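Local coordinates for protein intimin (Escherichia coli, PDB 1F00) that probably mediates attachment of enteropathogenic bacteria to host cells by presenting a C-type lectin-like domain to its receptor at the end of immunoglobulin-like domains, at residues Leu97-Gly102 with Tyr136-Ala141; Gly123-Lys128 with Lys222-Ala227; Ala144-Asp149 with Gly153-Lys158; Pro188-Arg193 with Glu231-Ser236. One frame throughout, in Å; residues are numbered along the deposited sequence.

Interaction 1: residues Leu97-Gly102 with Tyr136-Ala141; sequences LTIDDG and YTWRSA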
loop_
_atom_site.group_PDB
_atom_site.type_symbol
_atom_site.label_atom_id
_atom_site.label_comp_id
_atom_site.label_asym_id
_atom_site.label_seq_id
_atom_site.Cartn_x
_atom_site.Cartn_y
_atom_site.Cartn_z
ATOM N N LEU A 97 1.520 -10.988 -4.340
ATOM C CA LEU A 97 1.692 -9.776 -3.551
ATOM C C LEU A 97 0.332 -9.085 -3.501
ATOM O O LEU A 97 -0.325 -8.902 -4.528
ATOM C CB LEU A 97 2.732 -8.853 -4.195
ATOM C CG LEU A 97 3.118 -7.613 -3.379
ATOM C CD1 LEU A 97 3.611 -8.036 -1.992
ATOM C CD2 LEU A 97 4.193 -6.830 -4.120
ATOM N N THR A 98 -0.077 -8.693 -2.302
ATOM C CA THR A 98 -1.376 -8.070 -2.108
ATOM C C THR A 98 -1.351 -6.987 -1.034
ATOM O O THR A 98 -0.571 -7.055 -0.086
ATOM C CB THR A 98 -2.411 -9.138 -1.670
ATOM O OG1 THR A 98 -2.543 -10.127 -2.702
ATOM C CG2 THR A 98 -3.764 -8.506 -1.398
ATOM N N ILE A 99 -2.210 -5.987 -1.195
ATOM C CA ILE A 99 -2.328 -4.938 -0.195
ATOM C C ILE A 99 -3.661 -5.194 0.507
ATOM O O ILE A 99 -4.716 -5.248 -0.138
ATOM C CB ILE A 99 -2.326 -3.527 -0.823
ATOM C CG1 ILE A 99 -0.930 -3.210 -1.362
ATOM C CG2 ILE A 99 -2.731 -2.485 0.228
ATOM C CD1 ILE A 99 -0.835 -1.888 -2.122
ATOM N N ASP A 100 -3.597 -5.380 1.823
ATOM C CA ASP A 100 -4.774 -5.648 2.650
ATOM C C ASP A 100 -5.589 -4.357 2.721
ATOM O O ASP A 100 -5.732 -3.753 3.787
ATOM C CB ASP A 100 -4.305 -6.081 4.048
ATOM C CG ASP A 100 -5.426 -6.632 4.910
ATOM O OD1 ASP A 100 -5.158 -6.918 6.102
ATOM O OD2 ASP A 100 -6.563 -6.783 4.407
ATOM N N ASP A 101 -6.127 -3.954 1.572
ATOM C CA ASP A 101 -6.895 -2.722 1.426
ATOM C C ASP A 101 -8.214 -2.605 2.186
ATOM O O ASP A 101 -8.797 -1.522 2.246
ATOM C CB ASP A 101 -7.165 -2.464 -0.053
ATOM C CG ASP A 101 -8.055 -3.517 -0.667
ATOM O OD1 ASP A 101 -7.632 -4.691 -0.728
ATOM O OD2 ASP A 101 -9.184 -3.170 -1.078
ATOM N N GLY A 102 -8.697 -3.709 2.741
ATOM C CA GLY A 102 -9.937 -3.660 3.490
ATOM C C GLY A 102 -9.653 -3.394 4.959
ATOM O O GLY A 102 -10.570 -3.175 5.756
ATOM N N TYR A 136 9.364 -5.476 1.174
ATOM C CA TYR A 136 8.612 -4.447 0.462
ATOM C C TYR A 136 9.211 -3.043 0.350
ATOM O O TYR A 136 9.947 -2.587 1.224
ATOM C CB TYR A 136 7.226 -4.318 1.104
ATOM C CG TYR A 136 6.550 -5.641 1.396
ATOM C CD1 TYR A 136 6.448 -6.621 0.412
ATOM C CD2 TYR A 136 5.993 -5.908 2.655
ATOM C CE1 TYR A 136 5.816 -7.830 0.663
ATOM C CE2 TYR A 136 5.353 -7.121 2.914
ATOM C CZ TYR A 136 5.272 -8.078 1.909
ATOM O OH TYR A 136 4.647 -9.284 2.135
ATOM N N THR A 137 8.858 -2.361 -0.736
ATOM C CA THR A 137 9.287 -0.989 -0.996
ATOM C C THR A 137 8.035 -0.271 -1.500
ATOM O O THR A 137 7.416 -0.721 -2.465
ATOM C CB THR A 137 10.371 -0.925 -2.082
ATOM O OG1 THR A 137 11.498 -1.713 -1.677
ATOM C CG2 THR A 137 10.823 0.512 -2.296
ATOM N N TRP A 138 7.671 0.835 -0.858
ATOM C CA TRP A 138 6.464 1.576 -1.236
ATOM C C TRP A 138 6.718 2.886 -1.984
ATOM O O TRP A 138 7.783 3.486 -1.877
ATOM C CB TRP A 138 5.629 1.892 0.012
ATOM C CG TRP A 138 5.261 0.697 0.842
ATOM C CD1 TRP A 138 6.076 -0.008 1.685
ATOM C CD2 TRP A 138 3.979 0.066 0.900
ATOM N NE1 TRP A 138 5.375 -1.042 2.267
ATOM C CE2 TRP A 138 4.086 -1.020 1.802
ATOM C CE3 TRP A 138 2.748 0.311 0.273
ATOM C CZ2 TRP A 138 3.007 -1.859 2.094
ATOM C CZ3 TRP A 138 1.674 -0.524 0.562
ATOM C CH2 TRP A 138 1.810 -1.596 1.465
ATOM N N ARG A 139 5.719 3.331 -2.735
ATOM C CA ARG A 139 5.835 4.580 -3.468
ATOM C C ARG A 139 4.450 5.140 -3.728
ATOM O O ARG A 139 3.454 4.420 -3.665
ATOM C CB ARG A 139 6.554 4.367 -4.805
ATOM C CG ARG A 139 5.740 3.613 -5.867
ATOM C CD ARG A 139 6.497 3.577 -7.196
ATOM N NE ARG A 139 5.684 3.107 -8.319
ATOM C CZ ARG A 139 5.481 1.828 -8.631
ATOM N NH1 ARG A 139 6.029 0.862 -7.901
ATOM N NH2 ARG A 139 4.751 1.516 -9.698
ATOM N N SER A 140 4.396 6.434 -4.008
ATOM C CA SER A 140 3.140 7.103 -4.308
ATOM C C SER A 140 3.279 7.710 -5.687
ATOM O O SER A 140 4.308 8.301 -5.999
ATOM C CB SER A 140 2.856 8.219 -3.307
ATOM O OG SER A 140 1.758 9.001 -3.755
ATOM N N ALA A 141 2.246 7.558 -6.508
ATOM C CA ALA A 141 2.263 8.114 -7.853
ATOM C C ALA A 141 2.241 9.646 -7.798
ATOM O O ALA A 141 2.658 10.318 -8.741
ATOM C CB ALA A 141 1.066 7.586 -8.653
#
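Ile99, which reaches over to Trp138 with its side chain, has its carbonyl O taken up by Asp101 N at 2.6 Å. That short contact, imposed by the turn, closes an inverse gamma turn centred on Asp100 and bends the chain after strand 98-99; only the ends of Leu97 and Ile99, ahead of it, come near the second strand. Between the two strands themselves the contact is purely apolar. It illustrates how two sheets can be joined by side-chain ends alone, for the closest pair of CA atoms, those of Leu97 and Tyr136, is still 9.6 Å apart. Leu97 sends one branch, CD1, to the Tyr136 ring, 3.5 Å from CE1 and 4.0 Å from CD1, and the two side chains run alongside one another, pointing opposite ways. The leucine's CG stands anti to the backbone N (chi1 -173°), which swings the branched end across to the tyrosine. Two residues on, Ile99 and Trp138 reach toward each other from the two strands. The isoleucine chain is extended at chi2 (175°), carrying CD1 to within 3.9 Å of Trp138 CZ3, on the six-membered ring. The tyrosine hydroxyl is engaged by Gly131 O. Around the pair, Ala175 touches both Leu97 and Ile99, and Leu127 and Ala129 of strand 124-130 pack on the indole. Strand 98-99 belongs to the sheet of strand 124-130, whereas 136-140 lies in the sheet of strands 163-169 and 173-179; the residues meeting between them form part of the hydrophobic core of an immunoglobulin-like beta sandwich.

Interaction 2: residues Gly123-Lys128 with Lys222-Ala227; sequences GQVNLK and KAWGAA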
loop_
_atom_site.group_PDB
_atom_site.type_symbol
_atom_site.label_atom_id
_atom_site.label_comp_id
_atom_site.label_asym_id
_atom_site.label_seq_id
_atom_site.Cartn_x
_atom_site.Cartn_y
_atom_site.Cartn_z
ATOM N N GLY A 123 -3.139 13.504 8.254
ATOM C CA GLY A 123 -3.546 12.368 9.055
ATOM C C GLY A 123 -2.729 11.229 8.466
ATOM O O GLY A 123 -2.289 11.324 7.314
ATOM N N GLN A 124 -2.514 10.162 9.228
ATOM C CA GLN A 124 -1.713 9.050 8.734
ATOM C C GLN A 124 -2.364 7.678 8.896
ATOM O O GLN A 124 -3.030 7.407 9.894
ATOM C CB GLN A 124 -0.353 9.064 9.437
ATOM C CG GLN A 124 0.443 10.330 9.170
ATOM C CD GLN A 124 1.651 10.461 10.070
ATOM O OE1 GLN A 124 1.523 10.510 11.295
ATOM N NE2 GLN A 124 2.831 10.524 9.469
ATOM N N VAL A 125 -2.172 6.821 7.897
ATOM C CA VAL A 125 -2.715 5.469 7.931
ATOM C C VAL A 125 -1.626 4.471 7.551
ATOM O O VAL A 125 -0.672 4.816 6.848
ATOM C CB VAL A 125 -3.911 5.301 6.960
ATOM C CG1 VAL A 125 -4.993 6.310 7.294
ATOM C CG2 VAL A 125 -3.451 5.460 5.507
ATOM N N ASN A 126 -1.749 3.242 8.043
ATOM C CA ASN A 126 -0.773 2.208 7.722
ATOM C C ASN A 126 -1.357 1.213 6.724
ATOM O O ASN A 126 -2.432 0.656 6.949
ATOM C CB ASN A 126 -0.336 1.440 8.976
ATOM C CG ASN A 126 0.473 2.294 9.942
ATOM O OD1 ASN A 126 1.306 3.101 9.535
ATOM N ND2 ASN A 126 0.241 2.097 11.235
ATOM N N LEU A 127 -0.653 1.005 5.616
ATOM C CA LEU A 127 -1.088 0.039 4.611
ATOM C C LEU A 127 -0.271 -1.226 4.830
ATOM O O LEU A 127 0.942 -1.154 5.039
ATOM C CB LEU A 127 -0.825 0.551 3.191
ATOM C CG LEU A 127 -1.484 1.856 2.736
ATOM C CD1 LEU A 127 -1.346 1.974 1.224
ATOM C CD2 LEU A 127 -2.951 1.880 3.130
ATOM N N LYS A 128 -0.926 -2.381 4.788
ATOM C CA LYS A 128 -0.219 -3.640 4.975
ATOM C C LYS A 128 -0.235 -4.483 3.714
ATOM O O LYS A 128 -1.277 -4.681 3.088
ATOM C CB LYS A 128 -0.824 -4.445 6.131
ATOM C CG LYS A 128 -0.332 -4.030 7.509
ATOM C CD LYS A 128 1.168 -4.267 7.662
ATOM C CE LYS A 128 1.668 -3.810 9.028
ATOM N NZ LYS A 128 1.419 -2.350 9.254
ATOM N N LYS A 222 -14.125 11.283 15.004
ATOM C CA LYS A 222 -14.664 9.928 14.918
ATOM C C LYS A 222 -13.804 9.061 13.999
ATOM O O LYS A 222 -13.500 7.904 14.306
ATOM C CB LYS A 222 -16.095 9.980 14.379
ATOM C CG LYS A 222 -16.783 8.631 14.288
ATOM C CD LYS A 222 -18.166 8.750 13.641
ATOM C CE LYS A 222 -19.037 9.782 14.358
ATOM N NZ LYS A 222 -19.190 9.499 15.815
ATOM N N ALA A 223 -13.392 9.630 12.875
ATOM C CA ALA A 223 -12.580 8.887 11.921
ATOM C C ALA A 223 -11.093 8.819 12.269
ATOM O O ALA A 223 -10.475 7.769 12.121
ATOM C CB ALA A 223 -12.752 9.483 10.523
ATOM N N TRP A 224 -10.523 9.927 12.734
ATOM C CA TRP A 224 -9.098 9.969 13.036
ATOM C C TRP A 224 -8.648 9.925 14.491
ATOM O O TRP A 224 -7.480 9.654 14.760
ATOM C CB TRP A 224 -8.483 11.209 12.377
ATOM C CG TRP A 224 -8.691 11.210 10.913
ATOM C CD1 TRP A 224 -9.736 11.766 10.228
ATOM C CD2 TRP A 224 -7.892 10.528 9.947
ATOM N NE1 TRP A 224 -9.638 11.464 8.884
ATOM C CE2 TRP A 224 -8.513 10.705 8.687
ATOM C CE3 TRP A 224 -6.710 9.777 10.023
ATOM C CZ2 TRP A 224 -7.991 10.159 7.514
ATOM C CZ3 TRP A 224 -6.191 9.232 8.855
ATOM C CH2 TRP A 224 -6.832 9.426 7.616
ATOM N N GLY A 225 -9.553 10.191 15.424
ATOM C CA GLY A 225 -9.157 10.207 16.822
ATOM C C GLY A 225 -8.379 11.481 17.122
ATOM O O GLY A 225 -8.258 12.355 16.259
ATOM N N ALA A 226 -7.848 11.595 18.337
ATOM C CA ALA A 226 -7.089 12.780 18.744
ATOM C C ALA A 226 -6.023 13.176 17.711
ATOM O O ALA A 226 -5.122 12.399 17.408
ATOM C CB ALA A 226 -6.440 12.534 20.105
ATOM N N ALA A 227 -6.122 14.398 17.193
ATOM C CA ALA A 227 -5.194 14.886 16.176
ATOM C C ALA A 227 -3.716 14.856 16.545
ATOM O O ALA A 227 -2.870 14.637 15.676
ATOM C CB ALA A 227 -5.576 16.305 15.758
#
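Trp224 pushes the six-membered part of its indole against Val125 and the backbone just before it, so that one aromatic side chain bridges two folds. The tryptophan is the last residue of helix 214-224 in the C-type lectin-like domain, and strand 124-126 is part of the preceding immunoglobulin-like domain; the contact is a worked example of a buried junction between consecutive domains of a rod-like adhesin. Directly after the tryptophan, Gly225 leaves helical geometry with a positive phi of 75°, and the helix ends there. The CA atoms of Gly123 and Trp224 are the nearest pair, at 7.2 Å. Because Gly123 has no side chain, the ring can come close to the main chain here, its CZ3 lying 4.0 Å from Gly123 C. At Val125 the methyl CG1 does the touching, 3.5 Å from CZ3 of Trp224. It is held anti to its own carbonyl carbon (chi1 -57°), and the two side chains cross obliquely. At its far rim the indole is placed by a polar partner, NE1 being hydrogen-bonded to Val118 O, which helps to fix the rotation of the ring. Ile106, Leu120 and Leu157 add apolar cover around it, with Ile104 and Ile106 also packing on Val125. Bonded to Val107 and Val155, the strand's backbone is itself held on both flanks. The carbonyl of Gln124 meets the indole differently from the valine methyl: its O lies in the ring plane at the edge, 3.8 Å from Trp224 CZ3.

Interaction 3: residues Ala144-Asp149 with Gly153-Lys158; sequences AIASVD and GQVTLK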
loop_
_atom_site.group_PDB
_atom_site.type_symbol
_atom_site.label_atom_id
_atom_site.label_comp_id
_atom_site.label_asym_id
_atom_site.label_seq_id
_atom_site.Cartn_x
_atom_site.Cartn_y
_atom_site.Cartn_z
ATOM N N ALA A 144 2.165 14.720 -3.704
ATOM C CA ALA A 144 1.520 15.991 -3.374
ATOM C C ALA A 144 0.150 15.711 -2.767
ATOM O O ALA A 144 -0.332 16.453 -1.912
ATOM C CB ALA A 144 1.367 16.856 -4.629
ATOM N N ILE A 145 -0.472 14.634 -3.228
ATOM C CA ILE A 145 -1.783 14.228 -2.736
ATOM C C ILE A 145 -1.588 13.435 -1.456
ATOM O O ILE A 145 -2.185 13.734 -0.428
ATOM C CB ILE A 145 -2.507 13.344 -3.774
ATOM C CG1 ILE A 145 -2.775 14.156 -5.046
ATOM C CG2 ILE A 145 -3.790 12.777 -3.184
ATOM C CD1 ILE A 145 -3.586 15.413 -4.820
ATOM N N ALA A 146 -0.733 12.423 -1.533
ATOM C CA ALA A 146 -0.440 11.584 -0.386
ATOM C C ALA A 146 0.957 11.009 -0.549
ATOM O O ALA A 146 1.329 10.566 -1.638
ATOM C CB ALA A 146 -1.469 10.454 -0.283
ATOM N N SER A 147 1.735 11.032 0.528
ATOM C CA SER A 147 3.089 10.496 0.487
ATOM C C SER A 147 3.124 9.202 1.288
ATOM O O SER A 147 2.237 8.948 2.106
ATOM C CB SER A 147 4.094 11.507 1.067
ATOM O OG SER A 147 3.829 11.795 2.432
ATOM N N VAL A 148 4.133 8.374 1.039
ATOM C CA VAL A 148 4.254 7.113 1.756
ATOM C C VAL A 148 5.700 6.819 2.133
ATOM O O VAL A 148 6.615 7.053 1.343
ATOM C CB VAL A 148 3.714 5.935 0.913
ATOM C CG1 VAL A 148 4.575 5.737 -0.336
ATOM C CG2 VAL A 148 3.688 4.664 1.757
ATOM N N ASP A 149 5.900 6.323 3.351
ATOM C CA ASP A 149 7.237 5.967 3.816
ATOM C C ASP A 149 7.642 4.730 3.021
ATOM O O ASP A 149 7.012 3.674 3.130
ATOM C CB ASP A 149 7.209 5.662 5.317
ATOM C CG ASP A 149 8.581 5.313 5.870
ATOM O OD1 ASP A 149 9.110 4.240 5.519
ATOM O OD2 ASP A 149 9.130 6.117 6.654
ATOM N N GLY A 153 5.322 1.709 4.754
ATOM C CA GLY A 153 4.009 1.609 4.146
ATOM C C GLY A 153 3.048 2.578 4.806
ATOM O O GLY A 153 1.841 2.541 4.563
ATOM N N GLN A 154 3.574 3.449 5.662
ATOM C CA GLN A 154 2.719 4.426 6.316
ATOM C C GLN A 154 2.471 5.584 5.359
ATOM O O GLN A 154 3.408 6.177 4.816
ATOM C CB GLN A 154 3.364 4.937 7.605
ATOM C CG GLN A 154 2.503 5.933 8.362
ATOM C CD GLN A 154 3.001 6.156 9.775
ATOM O OE1 GLN A 154 2.759 5.338 10.674
ATOM N NE2 GLN A 154 3.719 7.254 9.977
ATOM N N VAL A 155 1.198 5.893 5.149
ATOM C CA VAL A 155 0.806 6.967 4.246
ATOM C C VAL A 155 0.363 8.223 4.984
ATOM O O VAL A 155 -0.294 8.147 6.017
ATOM C CB VAL A 155 -0.361 6.521 3.336
ATOM C CG1 VAL A 155 -0.831 7.704 2.471
ATOM C CG2 VAL A 155 0.080 5.351 2.457
ATOM N N THR A 156 0.735 9.380 4.445
ATOM C CA THR A 156 0.333 10.653 5.020
ATOM C C THR A 156 -0.515 11.364 3.969
ATOM O O THR A 156 -0.053 11.622 2.864
ATOM C CB THR A 156 1.548 11.532 5.374
ATOM O OG1 THR A 156 2.356 10.860 6.349
ATOM C CG2 THR A 156 1.092 12.870 5.936
ATOM N N LEU A 157 -1.762 11.658 4.316
ATOM C CA LEU A 157 -2.675 12.339 3.401
ATOM C C LEU A 157 -2.391 13.840 3.422
ATOM O O LEU A 157 -2.348 14.451 4.488
ATOM C CB LEU A 157 -4.117 12.051 3.818
ATOM C CG LEU A 157 -4.442 10.552 3.844
ATOM C CD1 LEU A 157 -5.847 10.343 4.354
ATOM C CD2 LEU A 157 -4.288 9.959 2.441
ATOM N N LYS A 158 -2.217 14.440 2.247
ATOM C CA LYS A 158 -1.879 15.858 2.181
ATOM C C LYS A 158 -2.870 16.796 1.493
ATOM O O LYS A 158 -3.222 17.839 2.048
ATOM C CB LYS A 158 -0.505 15.998 1.534
ATOM C CG LYS A 158 0.533 15.113 2.200
ATOM C CD LYS A 158 1.738 14.867 1.321
ATOM C CE LYS A 158 2.732 16.000 1.362
ATOM N NZ LYS A 158 3.954 15.642 0.566
#
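Ala146, Val148, Val155 and Leu157 make up the close-packed face of this antiparallel hairpin. Ala146 CB fits against Val155 CG1 at 3.9 Å, and Val148 CG2 meets Val155 CG2 at 3.7 Å. The valine branch of Val148 that touches is the one anti to its backbone N; it also nears the carbonyl O of Gln154. The main chains are fastened regularly. Ser147 and Thr156 form a hydrogen-bonded pair, with Thr156 N 2.8 Å from Ser147 O and a return bond from Ser147 N to Thr156 O. Lys158 N to Ile145 O and Asp149 N to Gln154 O flank it. The other face is polar and partly open to solvent. There Ser147 OG passes 3.7 Å from Thr156 CB, and the Lys158 chain, bent at chi3 (82°), lies over the serine so that its NZ reaches Pro143 O. The contact is looser at its exposed ends, Ala144 and Asp149. At the turn, where Asp149 is exposed but Gly153 is buried, Asp149 O accepts Gly153 N at 3.1 Å, and Asp149 OD1 accepts the backbone N-H of Ser151, an Asx turn, and that of Ser152. Strand 154-157 is the inner member of the pair, bonded along its other edge to strand 124-130, while Val155 reaches Ile165 of strand 163-169 in the facing sheet of the immunoglobulin-like sandwich.

Interaction 4: residues Pro188-Arg193 with Glu231-Ser236; sequences PNMSKR and EYYKSS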
loop_
_atom_site.group_PDB
_atom_site.type_symbol
_atom_site.label_atom_id
_atom_site.label_comp_id
_atom_site.label_asym_id
_atom_site.label_seq_id
_atom_site.Cartn_x
_atom_site.Cartn_y
_atom_site.Cartn_z
ATOM N N PRO A 188 -6.285 22.509 10.177
ATOM C CA PRO A 188 -6.128 23.320 11.391
ATOM C C PRO A 188 -4.906 24.229 11.225
ATOM O O PRO A 188 -3.851 23.780 10.765
ATOM C CB PRO A 188 -5.888 22.280 12.491
ATOM C CG PRO A 188 -6.433 21.000 11.921
ATOM C CD PRO A 188 -6.040 21.088 10.469
ATOM N N ASN A 189 -5.048 25.499 11.583
ATOM C CA ASN A 189 -3.940 26.444 11.493
ATOM C C ASN A 189 -3.439 26.633 12.934
ATOM O O ASN A 189 -3.959 27.453 13.689
ATOM C CB ASN A 189 -4.440 27.754 10.871
ATOM C CG ASN A 189 -4.917 27.567 9.424
ATOM O OD1 ASN A 189 -4.103 27.479 8.498
ATOM N ND2 ASN A 189 -6.238 27.487 9.231
ATOM N N MET A 190 -2.415 25.864 13.296
ATOM C CA MET A 190 -1.871 25.860 14.654
ATOM C C MET A 190 -0.861 26.923 15.097
ATOM O O MET A 190 -0.423 26.901 16.250
ATOM C CB MET A 190 -1.262 24.481 14.937
ATOM C CG MET A 190 -2.205 23.318 14.673
ATOM S SD MET A 190 -3.833 23.607 15.381
ATOM C CE MET A 190 -3.422 23.806 17.146
ATOM N N SER A 191 -0.490 27.849 14.222
ATOM C CA SER A 191 0.502 28.854 14.600
ATOM C C SER A 191 0.022 29.904 15.605
ATOM O O SER A 191 0.833 30.521 16.306
ATOM C CB SER A 191 1.045 29.548 13.347
ATOM O OG SER A 191 0.014 30.218 12.643
ATOM N N LYS A 192 -1.290 30.096 15.697
ATOM C CA LYS A 192 -1.835 31.094 16.611
ATOM C C LYS A 192 -3.349 31.024 16.740
ATOM O O LYS A 192 -4.043 30.669 15.788
ATOM C CB LYS A 192 -1.474 32.491 16.106
ATOM C CG LYS A 192 -1.971 32.751 14.679
ATOM C CD LYS A 192 -1.590 34.133 14.173
ATOM C CE LYS A 192 -1.952 34.295 12.700
ATOM N NZ LYS A 192 -1.600 35.656 12.207
ATOM N N ARG A 193 -3.862 31.364 17.920
ATOM C CA ARG A 193 -5.305 31.404 18.111
ATOM C C ARG A 193 -5.715 32.751 17.524
ATOM O O ARG A 193 -4.943 33.718 17.569
ATOM C CB ARG A 193 -5.677 31.339 19.590
ATOM C CG ARG A 193 -5.462 29.973 20.221
ATOM C CD ARG A 193 -5.932 29.967 21.668
ATOM N NE ARG A 193 -5.651 28.705 22.348
ATOM C CZ ARG A 193 -4.433 28.201 22.526
ATOM N NH1 ARG A 193 -3.368 28.850 22.071
ATOM N NH2 ARG A 193 -4.276 27.050 23.169
ATOM N N GLU A 231 2.111 12.933 13.726
ATOM C CA GLU A 231 3.372 13.663 13.729
ATOM C C GLU A 231 3.234 15.171 13.572
ATOM O O GLU A 231 3.796 15.942 14.353
ATOM C CB GLU A 231 4.267 13.113 12.610
ATOM C CG GLU A 231 5.660 13.700 12.537
ATOM C CD GLU A 231 6.444 13.501 13.822
ATOM O OE1 GLU A 231 6.274 12.443 14.468
ATOM O OE2 GLU A 231 7.239 14.401 14.177
ATOM N N TYR A 232 2.478 15.589 12.566
ATOM C CA TYR A 232 2.293 17.005 12.284
ATOM C C TYR A 232 1.737 17.845 13.434
ATOM O O TYR A 232 2.119 18.998 13.590
ATOM C CB TYR A 232 1.386 17.172 11.064
ATOM C CG TYR A 232 1.248 18.601 10.593
ATOM C CD1 TYR A 232 2.230 19.197 9.803
ATOM C CD2 TYR A 232 0.119 19.350 10.913
ATOM C CE1 TYR A 232 2.080 20.511 9.333
ATOM C CE2 TYR A 232 -0.039 20.660 10.454
ATOM C CZ TYR A 232 0.941 21.229 9.665
ATOM O OH TYR A 232 0.759 22.502 9.182
ATOM N N TYR A 233 0.829 17.280 14.225
ATOM C CA TYR A 233 0.221 18.028 15.330
ATOM C C TYR A 233 0.692 17.567 16.713
ATOM O O TYR A 233 0.099 17.939 17.728
ATOM C CB TYR A 233 -1.311 17.904 15.284
ATOM C CG TYR A 233 -1.942 18.174 13.931
ATOM C CD1 TYR A 233 -2.137 17.144 13.011
ATOM C CD2 TYR A 233 -2.360 19.459 13.579
ATOM C CE1 TYR A 233 -2.738 17.384 11.767
ATOM C CE2 TYR A 233 -2.958 19.714 12.341
ATOM C CZ TYR A 233 -3.143 18.670 11.440
ATOM O OH TYR A 233 -3.725 18.921 10.216
ATOM N N LYS A 234 1.760 16.783 16.766
ATOM C CA LYS A 234 2.212 16.267 18.056
ATOM C C LYS A 234 2.488 17.308 19.138
ATOM O O LYS A 234 2.364 17.003 20.323
ATOM C CB LYS A 234 3.435 15.360 17.875
ATOM C CG LYS A 234 4.703 16.045 17.417
ATOM C CD LYS A 234 5.851 15.037 17.372
ATOM C CE LYS A 234 7.163 15.689 16.972
ATOM N NZ LYS A 234 8.269 14.692 16.882
ATOM N N SER A 235 2.827 18.535 18.751
ATOM C CA SER A 235 3.117 19.570 19.742
ATOM C C SER A 235 1.883 20.234 20.364
ATOM O O SER A 235 2.018 21.021 21.296
ATOM C CB SER A 235 4.006 20.662 19.132
ATOM O OG SER A 235 3.291 21.425 18.171
ATOM N N SER A 236 0.690 19.930 19.859
ATOM C CA SER A 236 -0.527 20.542 20.394
ATOM C C SER A 236 -1.249 19.689 21.420
ATOM O O SER A 236 -1.499 18.507 21.191
ATOM C CB SER A 236 -1.515 20.869 19.264
ATOM O OG SER A 236 -1.035 21.909 18.440
HETATM O O HOH W 1 -0.625 24.843 11.172
#
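With CG anti to its carbonyl carbon (chi1 -49°), Tyr233 points its ring at strand 184-190, and Met190, bent at both chi2 (-47°) and chi3 (-59°), curls its tip back to meet the same loop. Both pieces belong to the C-type lectin-like fold, where a long loop after helix 214-224 folds back on a strand of the domain's sheet. Pro188 lies crosswise to Tyr233, the proline CG 3.7 Å from Tyr233 CE2 and its CD 3.2 Å from Tyr233 OH. That hydroxyl is hydrogen-bonded to Gln121 O, which helps to hold the far end of the ring. Met190 CG comes to the ring's edge near its plane, 4.0 Å from Tyr233 CD2, whereas CD2 of Tyr232 sits over the centre of one ring face. A type I turn from Tyr233 to Ser236 then returns the chain, so that Met190 CE lies 3.3 Å from Ser236 OG. Leu120 packs on Pro188 and Tyr233 alike. The polar edge of the strand reaches the loop through a water, which accepts the N-H of Met190, with N at 3.0 Å, and bonds weakly, at 3.4 Å each, to Pro188 O and Tyr232 OH.

Followed from the N terminus, interaction 1 opens at 97-102 and closes at 136-141, joining the two sheets of the immunoglobulin-like domain. Before it closes, interaction 2 has opened at 123-128, so the two cross; interaction 2 does not close until 222-227, in the lectin-like domain. Within that long loop lies interaction 3, a local hairpin whose strand 154-157 pairs with strand 124-130 of interaction 2. Interaction 4 starts at 188-193, still inside the loop, and ends beyond it at 231-236, so it crosses interaction 2 while remaining within the lectin-like domain. Centres of interactions 1 and 4 lie about 30 Å apart, and interaction 2 links their domains.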